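Local coordinates for probable aminotransferase (Pseudomonas aeruginosa, PDB 5YKR), which belongs to the class-III aminotransferase family, carries pyridoxal phosphate bound to a lysine and forms a two-chain assembly, its aminotransferase activity being only probable, at residues H48-L60 / H414-F427. Sequence-based numbering, arbitrary orientation.
Sequences HWMQQWPGNCPLL and HLYLLNRGVLLTPF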
ATOM      1  N   HIS A  48      10.768   0.991 -10.008  1.00  9.95           N
ATOM      2  CA  HIS A  48      12.183   1.286 -10.293  1.00 10.56           C
ATOM      3  C   HIS A  48      13.106   0.123  -9.878  1.00 10.38           C
ATOM      4  O   HIS A  48      14.168  -0.062 -10.483  1.00 11.84           O
ATOM      5  CB  HIS A  48      12.655   2.613  -9.698  1.00 10.93           C
ATOM      6  CG  HIS A  48      12.679   2.662  -8.217  1.00 10.89           C
ATOM      7  ND1 HIS A  48      11.541   2.655  -7.427  1.00 10.86           N
ATOM      8  CD2 HIS A  48      13.741   2.750  -7.363  1.00 11.38           C
ATOM      9  CE1 HIS A  48      11.906   2.756  -6.160  1.00 11.33           C
ATOM     10  NE2 HIS A  48      13.230   2.809  -6.085  1.00 11.26           N
ATOM     11  N   TRP A  49      12.684  -0.663  -8.876  1.00 10.30           N
ATOM     12  CA  TRP A  49      13.474  -1.838  -8.489  1.00 10.49           C
ATOM     13  C   TRP A  49      13.691  -2.805  -9.641  1.00 10.70           C
ATOM     14  O   TRP A  49      14.715  -3.541  -9.655  1.00 11.75           O
ATOM     15  CB  TRP A  49      12.863  -2.597  -7.324  1.00 10.74           C
ATOM     16  CG  TRP A  49      12.513  -1.830  -6.101  1.00 10.91           C
ATOM     17  CD1 TRP A  49      12.722  -0.524  -5.826  1.00 11.97           C
ATOM     18  CD2 TRP A  49      11.900  -2.389  -4.958  1.00 10.95           C
ATOM     19  NE1 TRP A  49      12.268  -0.228  -4.553  1.00 11.84           N
ATOM     20  CE2 TRP A  49      11.739  -1.364  -4.010  1.00 12.11           C
ATOM     21  CE3 TRP A  49      11.435  -3.684  -4.638  1.00 12.52           C
ATOM     22  CZ2 TRP A  49      11.154  -1.593  -2.768  1.00 12.32           C
ATOM     23  CZ3 TRP A  49      10.905  -3.906  -3.401  1.00 13.53           C
ATOM     24  CH2 TRP A  49      10.758  -2.885  -2.490  1.00 12.77           C
ATOM     25  N   MET A  50      12.787  -2.796 -10.622  1.00 10.94           N
ATOM     26  CA  MET A  50      12.876  -3.794 -11.701  1.00 11.06           C
ATOM     27  C   MET A  50      14.082  -3.529 -12.620  1.00 12.47           C
ATOM     28  O   MET A  50      14.544  -4.406 -13.333  1.00 13.53           O
ATOM     29  CB  MET A  50      11.572  -3.812 -12.498  1.00 10.82           C
ATOM     30  CG  MET A  50      10.406  -4.331 -11.713  1.00 11.32           C
ATOM     31  SD  MET A  50       8.859  -4.136 -12.599  1.00 11.34           S
ATOM     32  CE  MET A  50       7.721  -4.938 -11.517  1.00 13.06           C
ATOM     33  N   GLN A  51      14.601  -2.304 -12.584  1.00 13.44           N
ATOM     34  CA  GLN A  51      15.821  -1.959 -13.321  1.00 14.74           C
ATOM     35  C   GLN A  51      17.087  -2.655 -12.745  1.00 14.41           C
ATOM     36  O   GLN A  51      18.145  -2.652 -13.359  1.00 17.44           O
ATOM     37  CB  GLN A  51      15.976  -0.427 -13.331  1.00 18.41           C
ATOM     38  CG  GLN A  51      16.585   0.177 -14.519  1.00 20.16           C
ATOM     39  CD  GLN A  51      16.664   1.695 -14.370  1.00 17.35           C
ATOM     40  OE1 GLN A  51      16.984   2.233 -13.297  1.00 15.60           O
ATOM     41  NE2 GLN A  51      16.435   2.376 -15.479  1.00 18.05           N
ATOM     42  N   GLN A  52      16.954  -3.269 -11.571  1.00 12.40           N
ATOM     43  CA  GLN A  52      18.077  -3.772 -10.822  1.00 14.36           C
ATOM     44  C   GLN A  52      18.315  -5.262 -10.997  1.00 13.43           C
ATOM     45  O   GLN A  52      19.237  -5.801 -10.371  1.00 15.67           O
ATOM     46  CB  GLN A  52      17.963  -3.424  -9.303  1.00 15.42           C
ATOM     47  CG  GLN A  52      17.822  -1.926  -9.145  1.00 17.47           C
ATOM     48  CD  GLN A  52      17.760  -1.439  -7.737  1.00 18.61           C
ATOM     49  OE1 GLN A  52      18.227  -2.087  -6.828  1.00 20.06           O
ATOM     50  NE2 GLN A  52      17.175  -0.232  -7.570  1.00 19.26           N
ATOM     51  N   TRP A  53      17.535  -5.922 -11.851  1.00 13.88           N
ATOM     52  CA  TRP A  53      17.950  -7.229 -12.337  1.00 14.13           C
ATOM     53  C   TRP A  53      19.297  -7.076 -13.060  1.00 13.67           C
ATOM     54  O   TRP A  53      19.604  -6.061 -13.614  1.00 17.38           O
ATOM     55  CB  TRP A  53      16.879  -7.813 -13.231  1.00 14.96           C
ATOM     56  CG  TRP A  53      15.630  -8.287 -12.517  1.00 12.52           C
ATOM     57  CD1 TRP A  53      14.519  -7.533 -12.231  1.00 12.75           C
ATOM     58  CD2 TRP A  53      15.324  -9.602 -12.077  1.00 12.63           C
ATOM     59  NE1 TRP A  53      13.579  -8.284 -11.585  1.00 12.16           N
ATOM     60  CE2 TRP A  53      14.033  -9.564 -11.499  1.00 12.37           C
ATOM     61  CE3 TRP A  53      16.004 -10.836 -12.126  1.00 13.34           C
ATOM     62  CZ2 TRP A  53      13.416 -10.695 -11.000  1.00 12.21           C
ATOM     63  CZ3 TRP A  53      15.387 -11.956 -11.591  1.00 13.40           C
ATOM     64  CH2 TRP A  53      14.112 -11.876 -11.057  1.00 13.37           C
ATOM     65  N   PRO A  54      20.108  -8.139 -13.110  1.00 16.35           N
ATOM     66  CA  PRO A  54      21.394  -7.992 -13.771  1.00 19.90           C
ATOM     67  C   PRO A  54      21.085  -8.161 -15.307  1.00 21.81           C
ATOM     68  O   PRO A  54      20.049  -8.688 -15.708  1.00 32.28           O
ATOM     69  CB  PRO A  54      22.159  -9.128 -13.189  1.00 22.64           C
ATOM     70  CG  PRO A  54      21.145 -10.198 -13.030  1.00 19.94           C
ATOM     71  CD  PRO A  54      19.926  -9.469 -12.524  1.00 19.00           C
ATOM     72  N   GLY A  55      21.922  -7.743 -16.138  1.00 29.48           N
ATOM     73  CA  GLY A  55      21.474  -7.683 -17.509  1.00 25.74           C
ATOM     74  C   GLY A  55      21.056  -6.281 -17.805  1.00 21.71           C
ATOM     75  O   GLY A  55      20.799  -5.454 -16.923  1.00 24.17           O
ATOM     76  N   ASN A  56      20.949  -6.015 -19.070  1.00 20.71           N
ATOM     77  CA  ASN A  56      20.784  -4.653 -19.491  1.00 20.78           C
ATOM     78  C   ASN A  56      19.342  -4.170 -19.481  1.00 20.36           C
ATOM     79  O   ASN A  56      19.103  -2.971 -19.563  1.00 25.37           O
ATOM     80  CB  ASN A  56      21.477  -4.487 -20.821  1.00 24.24           C
ATOM     81  CG  ASN A  56      22.999  -4.526 -20.693  1.00 26.98           C
ATOM     82  OD1 ASN A  56      23.581  -3.867 -19.817  1.00 25.90           O
ATOM     83  ND2 ASN A  56      23.651  -5.282 -21.567  1.00 30.22           N
ATOM     84  N   CYS A  57      18.404  -5.070 -19.252  1.00 18.26           N
ATOM     85  CA  CYS A  57      17.005  -4.684 -19.017  1.00 16.86           C
ATOM     86  C   CYS A  57      16.302  -5.782 -18.246  1.00 16.45           C
ATOM     87  O   CYS A  57      16.757  -6.932 -18.252  1.00 17.34           O
ATOM     88  CB  CYS A  57      16.266  -4.486 -20.355  1.00 18.34           C
ATOM     89  SG  CYS A  57      16.237  -5.964 -21.419  1.00 19.24           S
ATOM     90  N   PRO A  58      15.165  -5.453 -17.575  1.00 16.01           N
ATOM     91  CA  PRO A  58      14.368  -6.513 -16.995  1.00 14.78           C
ATOM     92  C   PRO A  58      13.727  -7.380 -18.084  1.00 14.13           C
ATOM     93  O   PRO A  58      13.335  -6.891 -19.158  1.00 14.71           O
ATOM     94  CB  PRO A  58      13.269  -5.779 -16.220  1.00 15.22           C
ATOM     95  CG  PRO A  58      13.217  -4.449 -16.810  1.00 15.87           C
ATOM     96  CD  PRO A  58      14.590  -4.119 -17.282  1.00 16.63           C
ATOM     97  N   LEU A  59      13.628  -8.676 -17.795  1.00 13.22           N
ATOM     98  CA  LEU A  59      12.846  -9.561 -18.678  1.00 12.84           C
ATOM     99  C   LEU A  59      11.359  -9.177 -18.651  1.00 13.84           C
ATOM    100  O   LEU A  59      10.829  -8.898 -17.593  1.00 14.86           O
ATOM    101  CB  LEU A  59      12.998 -10.993 -18.216  1.00 13.44           C
ATOM    102  CG  LEU A  59      14.389 -11.623 -18.142  1.00 14.89           C
ATOM    103  CD1 LEU A  59      14.272 -12.970 -17.453  1.00 15.95           C
ATOM    104  CD2 LEU A  59      14.981 -11.715 -19.531  1.00 16.66           C
ATOM    105  N   LEU A  60      10.709  -9.256 -19.822  1.00 12.11           N
ATOM    106  CA  LEU A  60       9.239  -9.231 -19.871  1.00 13.33           C
ATOM    107  C   LEU A  60       8.734 -10.679 -19.830  1.00 13.60           C
ATOM    108  O   LEU A  60       9.169 -11.542 -20.599  1.00 13.36           O
ATOM    109  CB  LEU A  60       8.643  -8.505 -21.069  1.00 15.60           C
ATOM    110  CG  LEU A  60       8.345  -7.011 -20.859  1.00 15.41           C
ATOM    111  CD1 LEU A  60       9.699  -6.297 -20.782  1.00 17.39           C
ATOM    112  CD2 LEU A  60       7.490  -6.436 -21.956  1.00 16.53           C
ATOM    113  N   HIS A 414      24.243 -13.860 -10.487  1.00 13.74           N
ATOM    114  CA  HIS A 414      22.841 -13.827 -10.847  1.00 13.30           C
ATOM    115  C   HIS A 414      22.633 -13.882 -12.353  1.00 12.67           C
ATOM    116  O   HIS A 414      21.740 -14.597 -12.831  1.00 14.72           O
ATOM    117  CB  HIS A 414      22.153 -12.584 -10.317  1.00 13.73           C
ATOM    118  CG  HIS A 414      21.870 -12.581  -8.845  1.00 14.92           C
ATOM    119  ND1 HIS A 414      22.820 -12.443  -7.858  1.00 19.28           N
ATOM    120  CD2 HIS A 414      20.685 -12.638  -8.190  1.00 17.21           C
ATOM    121  CE1 HIS A 414      22.231 -12.470  -6.666  1.00 18.40           C
ATOM    122  NE2 HIS A 414      20.940 -12.568  -6.843  1.00 17.04           N
ATOM    123  N   LEU A 415      23.460 -13.160 -13.108  1.00 12.79           N
ATOM    124  CA  LEU A 415      23.287 -13.141 -14.560  1.00 14.27           C
ATOM    125  C   LEU A 415      23.707 -14.454 -15.212  1.00 14.57           C
ATOM    126  O   LEU A 415      23.060 -14.898 -16.167  1.00 14.76           O
ATOM    127  CB  LEU A 415      24.093 -11.983 -15.171  1.00 14.71           C
ATOM    128  CG  LEU A 415      23.894 -11.733 -16.668  1.00 15.28           C
ATOM    129  CD1 LEU A 415      22.425 -11.512 -17.009  1.00 15.05           C
ATOM    130  CD2 LEU A 415      24.726 -10.552 -17.114  1.00 17.29           C
ATOM    131  N   TYR A 416      24.785 -15.061 -14.722  1.00 15.31           N
ATOM    132  CA  TYR A 416      25.224 -16.370 -15.243  1.00 15.30           C
ATOM    133  C   TYR A 416      24.083 -17.375 -15.120  1.00 14.64           C
ATOM    134  O   TYR A 416      23.773 -18.107 -16.080  1.00 16.23           O
ATOM    135  CB  TYR A 416      26.450 -16.828 -14.476  1.00 16.52           C
ATOM    136  CG  TYR A 416      27.117 -18.049 -15.047  1.00 15.23           C
ATOM    137  CD1 TYR A 416      26.637 -19.304 -14.772  1.00 16.54           C
ATOM    138  CD2 TYR A 416      28.229 -17.929 -15.892  1.00 16.25           C
ATOM    139  CE1 TYR A 416      27.262 -20.441 -15.259  1.00 18.03           C
ATOM    140  CE2 TYR A 416      28.844 -19.050 -16.405  1.00 18.48           C
ATOM    141  CZ  TYR A 416      28.326 -20.312 -16.088  1.00 17.71           C
ATOM    142  OH  TYR A 416      28.920 -21.438 -16.586  1.00 21.44           O
ATOM    143  N   LEU A 417      23.415 -17.387 -13.966  1.00 13.48           N
ATOM    144  CA  LEU A 417      22.291 -18.291 -13.756  1.00 15.53           C
ATOM    145  C   LEU A 417      21.098 -17.931 -14.640  1.00 15.33           C
ATOM    146  O   LEU A 417      20.469 -18.800 -15.255  1.00 14.75           O
ATOM    147  CB  LEU A 417      21.918 -18.374 -12.280  1.00 16.20           C
ATOM    148  CG  LEU A 417      22.581 -19.538 -11.581  1.00 18.56           C
ATOM    149  CD1 LEU A 417      24.087 -19.366 -11.509  1.00 17.09           C
ATOM    150  CD2 LEU A 417      22.074 -19.748 -10.203  1.00 23.25           C
ATOM    151  N   LEU A 418      20.787 -16.645 -14.720  1.00 14.04           N
ATOM    152  CA  LEU A 418      19.641 -16.186 -15.551  1.00 14.13           C
ATOM    153  C   LEU A 418      19.787 -16.628 -17.006  1.00 15.29           C
ATOM    154  O   LEU A 418      18.871 -17.196 -17.617  1.00 15.53           O
ATOM    155  CB  LEU A 418      19.503 -14.656 -15.432  1.00 14.72           C
ATOM    156  CG  LEU A 418      18.343 -14.002 -16.180  1.00 15.16           C
ATOM    157  CD1 LEU A 418      17.945 -12.685 -15.484  1.00 15.20           C
ATOM    158  CD2 LEU A 418      18.581 -13.802 -17.678  1.00 16.57           C
ATOM    159  N   ASN A 419      20.979 -16.389 -17.561  1.00 15.64           N
ATOM    160  CA  ASN A 419      21.233 -16.764 -18.964  1.00 15.20           C
ATOM    161  C   ASN A 419      21.195 -18.269 -19.231  1.00 16.78           C
ATOM    162  O   ASN A 419      21.166 -18.676 -20.394  1.00 20.38           O
ATOM    163  CB  ASN A 419      22.604 -16.218 -19.415  1.00 15.48           C
ATOM    164  CG  ASN A 419      22.608 -14.715 -19.720  1.00 16.41           C
ATOM    165  OD1 ASN A 419      21.592 -14.107 -20.057  1.00 16.63           O
ATOM    166  ND2 ASN A 419      23.817 -14.115 -19.602  1.00 16.58           N
ATOM    167  N   ARG A 420      21.182 -19.073 -18.176  1.00 14.65           N
ATOM    168  CA  ARG A 420      21.107 -20.531 -18.285  1.00 15.41           C
ATOM    169  C   ARG A 420      19.848 -21.088 -17.616  1.00 15.61           C
ATOM    170  O   ARG A 420      19.758 -22.264 -17.305  1.00 16.72           O
ATOM    171  CB  ARG A 420      22.406 -21.151 -17.734  1.00 16.02           C
ATOM    172  CG  ARG A 420      23.614 -20.825 -18.610  1.00 17.46           C
ATOM    173  CD  ARG A 420      24.925 -21.065 -17.871  1.00 18.33           C
ATOM    174  NE  ARG A 420      26.057 -20.613 -18.670  1.00 18.71           N
ATOM    175  CZ  ARG A 420      26.419 -19.357 -18.861  1.00 17.39           C
ATOM    176  NH1 ARG A 420      25.711 -18.354 -18.326  1.00 16.61           N
ATOM    177  NH2 ARG A 420      27.452 -19.058 -19.650  1.00 19.52           N
ATOM    178  N   GLY A 421      18.827 -20.215 -17.457  1.00 15.33           N
ATOM    179  CA  GLY A 421      17.483 -20.674 -17.114  1.00 15.39           C
ATOM    180  C   GLY A 421      17.125 -20.785 -15.628  1.00 14.10           C
ATOM    181  O   GLY A 421      16.188 -21.532 -15.272  1.00 15.13           O
ATOM    182  N   VAL A 422      17.808 -20.036 -14.759  1.00 14.27           N
ATOM    183  CA  VAL A 422      17.478 -20.018 -13.333  1.00 13.69           C
ATOM    184  C   VAL A 422      17.361 -18.544 -12.883  1.00 14.41           C
ATOM    185  O   VAL A 422      18.321 -17.759 -13.029  1.00 14.83           O
ATOM    186  CB  VAL A 422      18.508 -20.737 -12.485  1.00 15.18           C
ATOM    187  CG1 VAL A 422      18.231 -20.509 -11.011  1.00 16.77           C
ATOM    188  CG2 VAL A 422      18.548 -22.233 -12.826  1.00 15.11           C
ATOM    189  N   LEU A 423      16.207 -18.171 -12.346  1.00 12.62           N
ATOM    190  CA  LEU A 423      16.028 -16.844 -11.776  1.00 13.50           C
ATOM    191  C   LEU A 423      16.227 -16.829 -10.259  1.00 12.84           C
ATOM    192  O   LEU A 423      15.610 -17.588  -9.528  1.00 13.78           O
ATOM    193  CB  LEU A 423      14.586 -16.340 -12.062  1.00 14.35           C
ATOM    194  CG  LEU A 423      14.224 -16.181 -13.523  1.00 15.54           C
ATOM    195  CD1 LEU A 423      12.755 -15.845 -13.714  1.00 17.23           C
ATOM    196  CD2 LEU A 423      15.097 -15.139 -14.170  1.00 17.42           C
ATOM    197  N   LEU A 424      17.028 -15.891  -9.827  1.00 13.39           N
ATOM    198  CA  LEU A 424      17.266 -15.581  -8.433  1.00 14.11           C
ATOM    199  C   LEU A 424      16.921 -14.115  -8.231  1.00 13.29           C
ATOM    200  O   LEU A 424      17.215 -13.268  -9.099  1.00 14.53           O
ATOM    201  CB  LEU A 424      18.733 -15.791  -8.067  1.00 16.05           C
ATOM    202  CG  LEU A 424      19.140 -17.239  -8.241  1.00 20.22           C
ATOM    203  CD1 LEU A 424      20.655 -17.304  -8.276  1.00 26.16           C
ATOM    204  CD2 LEU A 424      18.576 -18.092  -7.148  1.00 19.52           C
ATOM    205  N   THR A 425      16.332 -13.771  -7.091  1.00 13.24           N
ATOM    206  CA  THR A 425      15.985 -12.393  -6.862  1.00 13.74           C
ATOM    207  C   THR A 425      17.212 -11.511  -6.878  1.00 12.66           C
ATOM    208  O   THR A 425      18.246 -11.890  -6.314  1.00 13.66           O
ATOM    209  CB  THR A 425      15.170 -12.207  -5.598  1.00 12.59           C
ATOM    210  OG1 THR A 425      14.786 -10.829  -5.505  1.00 14.81           O
ATOM    211  CG2 THR A 425      15.928 -12.596  -4.344  1.00 14.51           C
ATOM    212  N   PRO A 426      17.132 -10.338  -7.527  1.00 13.43           N
ATOM    213  CA  PRO A 426      18.375  -9.585  -7.671  1.00 15.29           C
ATOM    214  C   PRO A 426      18.818  -8.936  -6.415  1.00 14.35           C
ATOM    215  O   PRO A 426      19.953  -8.490  -6.347  1.00 17.16           O
ATOM    216  CB  PRO A 426      18.054  -8.554  -8.738  1.00 18.61           C
ATOM    217  CG  PRO A 426      16.608  -8.440  -8.753  1.00 16.09           C
ATOM    218  CD  PRO A 426      16.051  -9.779  -8.341  1.00 14.70           C
ATOM    219  N   PHE A 427      17.969  -8.889  -5.399  1.00 12.87           N
ATOM    220  CA  PHE A 427      18.262  -8.086  -4.184  1.00 13.09           C
ATOM    221  C   PHE A 427      18.935  -8.847  -3.088  1.00 14.01           C
ATOM    222  O   PHE A 427      19.239  -8.294  -2.051  1.00 17.82           O
ATOM    223  CB  PHE A 427      16.974  -7.452  -3.628  1.00 13.53           C
ATOM    224  CG  PHE A 427      16.094  -6.878  -4.687  1.00 13.71           C
ATOM    225  CD1 PHE A 427      16.536  -5.885  -5.511  1.00 15.09           C
ATOM    226  CD2 PHE A 427      14.810  -7.361  -4.879  1.00 15.99           C
ATOM    227  CE1 PHE A 427      15.713  -5.387  -6.542  1.00 16.66           C
ATOM    228  CE2 PHE A 427      14.004  -6.871  -5.849  1.00 18.21           C
ATOM    229  CZ  PHE A 427      14.452  -5.911  -6.721  1.00 16.43           C
TER
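Pro-426 sets its CD-CG edge on one face of the Trp-53 indole, its CD 3.6 Å from the centroid of the six-membered ring and 5° off the ring normal, a CH-pi contact, while its CG sits over CD2 at 3.7 Å. The Trp-53 side chain, its CG anti to its own carbonyl carbon (chi1 -72°), presents this face to Pro-426; Trp-53 CZ3 touches Leu-423 CD2 and lies 3.4 Å from Leu-424 O. Phe-427 receives the edge of Trp-49 on its face in a T-shaped pair, planes at 76°, and Gln-52 CB meets the phenyl edge. At the helical end, Pro-54 CG fits against His-414 CB (3.8 Å) and Pro-54 CB against Leu-415 CB. Gly-55 N, 3.9 Å from Leu-415 CD1, is buried here without a polar partner. Leu-59 and Leu-418 meet tip to tip through their CD1 methyls (4.2 Å). A Schellman motif with Gly-421 at C-prime ends helix 407-418 and leads into strand 422-423, which pairs with strand 76-79. Trp-53 NE1, Trp-49 NE1 and Gln-52 NE2 bond to the carbonyls of Met-111, Phe-325 and Asn-321 of the second subunit. No hydrogen bond links the segments: one CH-pi contact, one T-shaped pair and aliphatic packing join them, while indole and amide N-H groups tie the same loop to the dimer partner.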